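Local coordinates for glycine cleavage system H protein 1 (Mycobacterium marinum, PDB 3TZU) that probably shuttles the methylamine group of glycine from the P protein to the T protein of the glycine cleavage system on a covalently bound lipoyl arm, at residues A18-I23 and G39-A44; F53-E58 and C69-S74. All coordinates share one frame; numbering follows the deposited sequence.

Interaction 1 of 2, residues A18-I23 and G39-A44; sequences ADHEWI and GITSVA. With EDO (1,2-ethanediol), chain G.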
loop_
_atom_site.group_PDB
_atom_site.type_symbol
_atom_site.label_atom_id
_atom_site.label_comp_id
_atom_site.label_asym_id
_atom_site.label_seq_id
_atom_site.Cartn_x
_atom_site.Cartn_y
_atom_site.Cartn_z
ATOM N N ALA A 18 -10.547 7.198 1.583
ATOM C CA ALA A 18 -9.359 7.029 2.413
ATOM C C ALA A 18 -8.685 5.662 2.197
ATOM O O ALA A 18 -7.480 5.513 2.423
ATOM C CB ALA A 18 -9.721 7.234 3.894
ATOM N N ASP A 19 -9.448 4.674 1.739
ATOM C CA ASP A 19 -8.900 3.342 1.434
ATOM C C ASP A 19 -8.324 3.181 0.007
ATOM O O ASP A 19 -8.093 2.054 -0.444
ATOM C CB ASP A 19 -9.952 2.279 1.736
ATOM C CG ASP A 19 -10.306 2.227 3.230
ATOM O OD1 ASP A 19 -9.477 2.590 4.087
ATOM O OD2 ASP A 19 -11.420 1.826 3.565
ATOM N N HIS A 20 -8.076 4.305 -0.674
ATOM C CA HIS A 20 -7.368 4.333 -1.959
ATOM C C HIS A 20 -8.122 3.776 -3.136
ATOM O O HIS A 20 -7.538 3.174 -4.039
ATOM C CB HIS A 20 -5.990 3.690 -1.838
ATOM C CG HIS A 20 -5.156 4.277 -0.751
ATOM N ND1 HIS A 20 -4.708 5.525 -0.803
ATOM C CD2 HIS A 20 -4.761 3.762 0.481
ATOM C CE1 HIS A 20 -4.027 5.799 0.329
ATOM N NE2 HIS A 20 -4.063 4.710 1.107
ATOM N N GLU A 21 -9.431 4.022 -3.137
ATOM C CA GLU A 21 -10.278 3.778 -4.269
ATOM C C GLU A 21 -10.831 5.066 -4.803
ATOM O O GLU A 21 -10.772 6.090 -4.142
ATOM C CB GLU A 21 -11.398 2.826 -3.882
ATOM C CG GLU A 21 -10.815 1.486 -3.508
ATOM C CD GLU A 21 -11.808 0.385 -3.252
ATOM O OE1 GLU A 21 -12.883 0.336 -3.861
ATOM O OE2 GLU A 21 -11.459 -0.495 -2.441
ATOM N N TRP A 22 -11.355 4.994 -6.017
ATOM C CA TRP A 22 -12.139 6.067 -6.596
ATOM C C TRP A 22 -13.482 5.556 -7.021
ATOM O O TRP A 22 -13.638 4.376 -7.262
ATOM C CB TRP A 22 -11.412 6.743 -7.776
ATOM C CG TRP A 22 -10.978 5.814 -8.874
ATOM C CD1 TRP A 22 -9.719 5.204 -9.027
ATOM C CD2 TRP A 22 -11.781 5.324 -10.014
ATOM N NE1 TRP A 22 -9.697 4.413 -10.140
ATOM C CE2 TRP A 22 -10.901 4.436 -10.781
ATOM C CE3 TRP A 22 -13.073 5.539 -10.463
ATOM C CZ2 TRP A 22 -11.323 3.811 -11.939
ATOM C CZ3 TRP A 22 -13.497 4.881 -11.625
ATOM C CH2 TRP A 22 -12.645 4.050 -12.351
ATOM N N ILE A 23 -14.454 6.452 -7.121
ATOM C CA ILE A 23 -15.781 6.153 -7.681
ATOM C C ILE A 23 -16.133 7.354 -8.566
ATOM O O ILE A 23 -15.867 8.503 -8.192
ATOM C CB ILE A 23 -16.844 5.911 -6.576
ATOM C CG1 ILE A 23 -18.199 5.570 -7.189
ATOM C CG2 ILE A 23 -16.972 7.109 -5.652
ATOM C CD1 ILE A 23 -19.154 4.820 -6.266
ATOM N N GLY A 39 -12.651 2.016 -8.998
ATOM C CA GLY A 39 -11.311 1.470 -9.205
ATOM C C GLY A 39 -10.344 1.834 -8.089
ATOM O O GLY A 39 -10.740 2.398 -7.058
ATOM N N ILE A 40 -9.065 1.514 -8.286
ATOM C CA ILE A 40 -8.027 1.858 -7.292
ATOM C C ILE A 40 -7.209 3.052 -7.791
ATOM O O ILE A 40 -7.138 3.310 -8.979
ATOM C CB ILE A 40 -7.138 0.680 -6.916
ATOM C CG1 ILE A 40 -6.285 0.186 -8.094
ATOM C CG2 ILE A 40 -7.966 -0.478 -6.350
ATOM C CD1 ILE A 40 -5.162 -0.748 -7.665
ATOM N N THR A 41 -6.626 3.802 -6.877
ATOM C CA THR A 41 -5.873 4.994 -7.243
ATOM C C THR A 41 -4.441 4.657 -7.674
ATOM O O THR A 41 -3.970 3.509 -7.562
ATOM C CB THR A 41 -5.807 5.972 -6.067
ATOM O OG1 THR A 41 -5.006 5.382 -5.031
ATOM C CG2 THR A 41 -7.263 6.301 -5.537
ATOM N N SER A 42 -3.769 5.668 -8.214
ATOM C CA SER A 42 -2.402 5.554 -8.602
ATOM C C SER A 42 -1.544 5.328 -7.379
ATOM O O SER A 42 -0.519 4.683 -7.467
ATOM C CB SER A 42 -1.944 6.826 -9.325
ATOM O OG SER A 42 -2.411 7.973 -8.634
ATOM N N VAL A 43 -1.953 5.868 -6.247
ATOM C CA VAL A 43 -1.228 5.687 -5.014
ATOM C C VAL A 43 -1.344 4.238 -4.599
ATOM O O VAL A 43 -0.394 3.664 -4.114
ATOM C CB VAL A 43 -1.778 6.608 -3.902
ATOM C CG1 VAL A 43 -1.087 6.304 -2.563
ATOM C CG2 VAL A 43 -1.614 8.084 -4.304
ATOM N N ALA A 44 -2.488 3.608 -4.830
ATOM C CA ALA A 44 -2.604 2.200 -4.423
ATOM C C ALA A 44 -1.680 1.337 -5.295
ATOM O O ALA A 44 -0.974 0.454 -4.800
ATOM C CB ALA A 44 -4.015 1.727 -4.455
HETATM C C1 EDO G . -7.349 -0.530 -2.175
HETATM O O1 EDO G . -6.512 -1.630 -2.586
HETATM C C2 EDO G . -8.732 -1.069 -1.839
HETATM O O2 EDO G . -9.345 -0.461 -0.678
#
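W22 lays its indole flat against the backbone of G39, with G39 CA 3.7 Å from the centroid of the five-membered ring, a CH-pi contact over the face. Its chi1 of 55° sets CG between the backbone N and the carbonyl carbon, folding the ring back across the neighbouring strand. I40 O lies at the ring edge, in its plane, 3.0 Å from W22 NE1, a weak hydrogen bond bent to 122°; NE1 has a second weak acceptor in P107 O. In the backbone, W22 and G39 form an antiparallel hydrogen-bonded pair, W22 N to G39 O at 2.9 Å and G39 N to W22 O at 3.1 Å. At E21 and I40 the side chains diverge. Ethanediol O2 lies 2.8 Å from both D19 O and E21 OE2, its proton's acceptor unassigned; E21 OE2 also accepts from I82 N.

T41 N gives a 3.0 Å bond to H20 O. T41 is the N-cap of helix 42-48: its OG1 accepts from A44 N at 3.1 Å. H20 lays CB on A44 CB, 3.8 Å apart, while its imidazole meets V43 CG1 obliquely. Y130 OH is hydrogen-bonded to both T41 OG1 and H20 ND1, and H20 NE2 to E46 O of the second subunit. With both imidazole nitrogens engaged, the ring's rotation is probably fixed, and one polar network joins the helix start, the C-terminal helix and the dimer partner.

Interaction 2 of 2, residues F53-E58 and C69-S74; sequences FVQLPE and CGEVES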
loop_
_atom_site.group_PDB
_atom_site.type_symbol
_atom_site.label_atom_id
_atom_site.label_comp_id
_atom_site.label_asym_id
_atom_site.label_seq_id
_atom_site.Cartn_x
_atom_site.Cartn_y
_atom_site.Cartn_z
ATOM N N PHE A 53 -3.057 -10.784 -9.123
ATOM C CA PHE A 53 -4.378 -11.415 -8.984
ATOM C C PHE A 53 -5.391 -10.392 -8.507
ATOM O O PHE A 53 -5.064 -9.509 -7.709
ATOM C CB PHE A 53 -4.296 -12.598 -8.010
ATOM C CG PHE A 53 -5.619 -13.268 -7.721
ATOM C CD1 PHE A 53 -6.276 -14.010 -8.697
ATOM C CD2 PHE A 53 -6.169 -13.211 -6.455
ATOM C CE1 PHE A 53 -7.484 -14.631 -8.429
ATOM C CE2 PHE A 53 -7.382 -13.834 -6.179
ATOM C CZ PHE A 53 -8.038 -14.551 -7.161
ATOM N N VAL A 54 -6.609 -10.507 -9.038
ATOM C CA VAL A 54 -7.700 -9.601 -8.732
ATOM C C VAL A 54 -8.963 -10.445 -8.601
ATOM O O VAL A 54 -9.205 -11.342 -9.434
ATOM C CB VAL A 54 -7.894 -8.523 -9.821
ATOM C CG1 VAL A 54 -9.105 -7.669 -9.497
ATOM C CG2 VAL A 54 -6.645 -7.648 -9.969
ATOM N N GLN A 55 -9.730 -10.175 -7.536
ATOM C CA GLN A 55 -10.970 -10.887 -7.206
ATOM C C GLN A 55 -12.055 -9.859 -7.040
ATOM O O GLN A 55 -11.952 -8.955 -6.228
ATOM C CB GLN A 55 -10.772 -11.705 -5.912
ATOM C CG GLN A 55 -12.006 -12.372 -5.320
ATOM C CD GLN A 55 -11.679 -13.730 -4.700
ATOM O OE1 GLN A 55 -12.134 -14.768 -5.207
ATOM N NE2 GLN A 55 -10.843 -13.744 -3.642
ATOM N N LEU A 56 -13.102 -9.993 -7.840
ATOM C CA LEU A 56 -14.166 -9.000 -7.877
ATOM C C LEU A 56 -15.443 -9.610 -7.396
ATOM O O LEU A 56 -15.587 -10.820 -7.383
ATOM C CB LEU A 56 -14.350 -8.456 -9.296
ATOM C CG LEU A 56 -13.052 -7.843 -9.836
ATOM C CD1 LEU A 56 -13.214 -7.503 -11.307
ATOM C CD2 LEU A 56 -12.641 -6.613 -9.040
ATOM N N PRO A 57 -16.391 -8.768 -6.990
ATOM C CA PRO A 57 -17.732 -9.265 -6.728
ATOM C C PRO A 57 -18.421 -9.698 -8.004
ATOM O O PRO A 57 -18.036 -9.277 -9.093
ATOM C CB PRO A 57 -18.449 -8.051 -6.145
ATOM C CG PRO A 57 -17.681 -6.868 -6.615
ATOM C CD PRO A 57 -16.268 -7.318 -6.749
ATOM N N GLU A 58 -19.439 -10.539 -7.862
ATOM C CA GLU A 58 -20.163 -11.037 -9.024
ATOM C C GLU A 58 -21.134 -9.978 -9.509
ATOM O O GLU A 58 -21.664 -9.195 -8.719
ATOM C CB GLU A 58 -20.921 -12.304 -8.669
ATOM C CG GLU A 58 -20.012 -13.457 -8.300
ATOM C CD GLU A 58 -20.477 -14.192 -7.047
ATOM O OE1 GLU A 58 -19.746 -14.105 -6.017
ATOM O OE2 GLU A 58 -21.556 -14.837 -7.090
ATOM N N CYS A 69 -15.346 -6.145 -0.444
ATOM C CA CYS A 69 -16.095 -6.810 -1.508
ATOM C C CYS A 69 -15.193 -7.446 -2.544
ATOM O O CYS A 69 -15.666 -7.813 -3.606
ATOM C CB CYS A 69 -17.113 -5.847 -2.195
ATOM S SG CYS A 69 -16.452 -4.532 -3.282
ATOM N N GLY A 70 -13.918 -7.618 -2.240
ATOM C CA GLY A 70 -12.986 -8.307 -3.143
ATOM C C GLY A 70 -11.549 -8.049 -2.744
ATOM O O GLY A 70 -11.291 -7.660 -1.600
ATOM N N GLU A 71 -10.613 -8.281 -3.674
ATOM C CA GLU A 71 -9.188 -8.026 -3.421
ATOM C C GLU A 71 -8.324 -7.732 -4.659
ATOM O O GLU A 71 -8.623 -8.154 -5.769
ATOM C CB GLU A 71 -8.541 -9.159 -2.574
ATOM C CG GLU A 71 -8.429 -10.503 -3.231
ATOM C CD GLU A 71 -7.538 -11.503 -2.473
ATOM O OE1 GLU A 71 -7.946 -11.892 -1.339
ATOM O OE2 GLU A 71 -6.460 -11.941 -3.030
ATOM N N VAL A 72 -7.263 -6.966 -4.429
ATOM C CA VAL A 72 -6.177 -6.811 -5.370
ATOM C C VAL A 72 -4.932 -7.337 -4.719
ATOM O O VAL A 72 -4.715 -7.150 -3.535
ATOM C CB VAL A 72 -6.004 -5.346 -5.815
ATOM C CG1 VAL A 72 -7.219 -4.934 -6.653
ATOM C CG2 VAL A 72 -5.858 -4.432 -4.601
ATOM N N GLU A 73 -4.082 -7.977 -5.495
ATOM C CA GLU A 73 -2.944 -8.651 -4.930
ATOM C C GLU A 73 -1.707 -8.560 -5.808
ATOM O O GLU A 73 -1.798 -8.739 -6.995
ATOM C CB GLU A 73 -3.310 -10.101 -4.642
ATOM C CG GLU A 73 -2.156 -10.968 -4.204
ATOM C CD GLU A 73 -2.587 -12.395 -3.881
ATOM O OE1 GLU A 73 -3.752 -12.737 -4.161
ATOM O OE2 GLU A 73 -1.738 -13.165 -3.356
ATOM N N SER A 74 -0.558 -8.285 -5.182
ATOM C CA SER A 74 0.733 -8.224 -5.840
ATOM C C SER A 74 1.535 -9.374 -5.347
ATOM O O SER A 74 1.067 -10.127 -4.502
ATOM C CB SER A 74 1.482 -6.917 -5.512
ATOM O OG SER A 74 1.736 -6.773 -4.113
#
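Strands 51-55 and 68-74 pair in the barrel-sandwich hybrid fold of lipoyl-binding domains, in the three-stranded antiparallel sheet whose last two strands, 68-74 and 77-82, flank the turn with K76, the predicted lipoyl attachment site, which bears no lipoyl group in this structure. The two short axes run 4.7 Å apart and almost exactly antiparallel, at 176°. Q55 and E71 make a hydrogen-bonded pair: Q55 N reaches E71 O at 2.9 Å along a nearly straight N-H line, and E71 N returns a bond to Q55 O at 3.0 Å. F53 and E73 form the next such pair, although the bond from E73 N to F53 O is bent and weak.

On the face that holds F53, Q55, E71 and E73, E71 crosses between the strands. Its chi1 of 67° swings CG over towards strand 51-55, where it packs on Q55 CB at 3.8 Å, and the extended chain beyond brings OE2 to the edge of the F53 ring, in plane, 3.7 Å from CD2. E73 approaches the same ring obliquely, its OE1 lying 3.4 Å from F53 CD2, with ring and carboxylate planes 82° apart. E71 OE2 and E73 OE1 are 3.0 Å apart; two charged groups would probably repel, so one of the pair may hold a proton.

V54 and V72 share the other face, CG2 to CG1 at 4.3 Å. Past the last bridge, P57 sets its ring against C69, CD on the carbonyl oxygen and CG loosely near SG. V72 and L56 also touch L81 of strand 77-82, which lies along the far side of 68-74. V54 meets P100, while L56 and P57 reach V92 and I89 of strand 88-92, bringing this antiparallel pair against the five-stranded sheet.

From the N terminus, the chain passes through 18-23 and, after a 15-residue excursion that includes the start of strand 36-40, comes back at 39-44, where interaction 1 closes its loop. Helix 42-48 leads on into strand 51-55, so interaction 2 opens only after interaction 1 has closed; it then shuts a shorter, 10-residue loop between 53-58 and 69-74. The two follow in series, neither nested nor crossing. Interaction 1 pairs strand 21-23 with 36-40 and sets the loop at H20 on the start of helix 42-48; interaction 2 pairs the first two strands of the three-stranded sheet. Their nearest atoms are about 5 Å apart, so they do not touch, but L81 packs against residues of both.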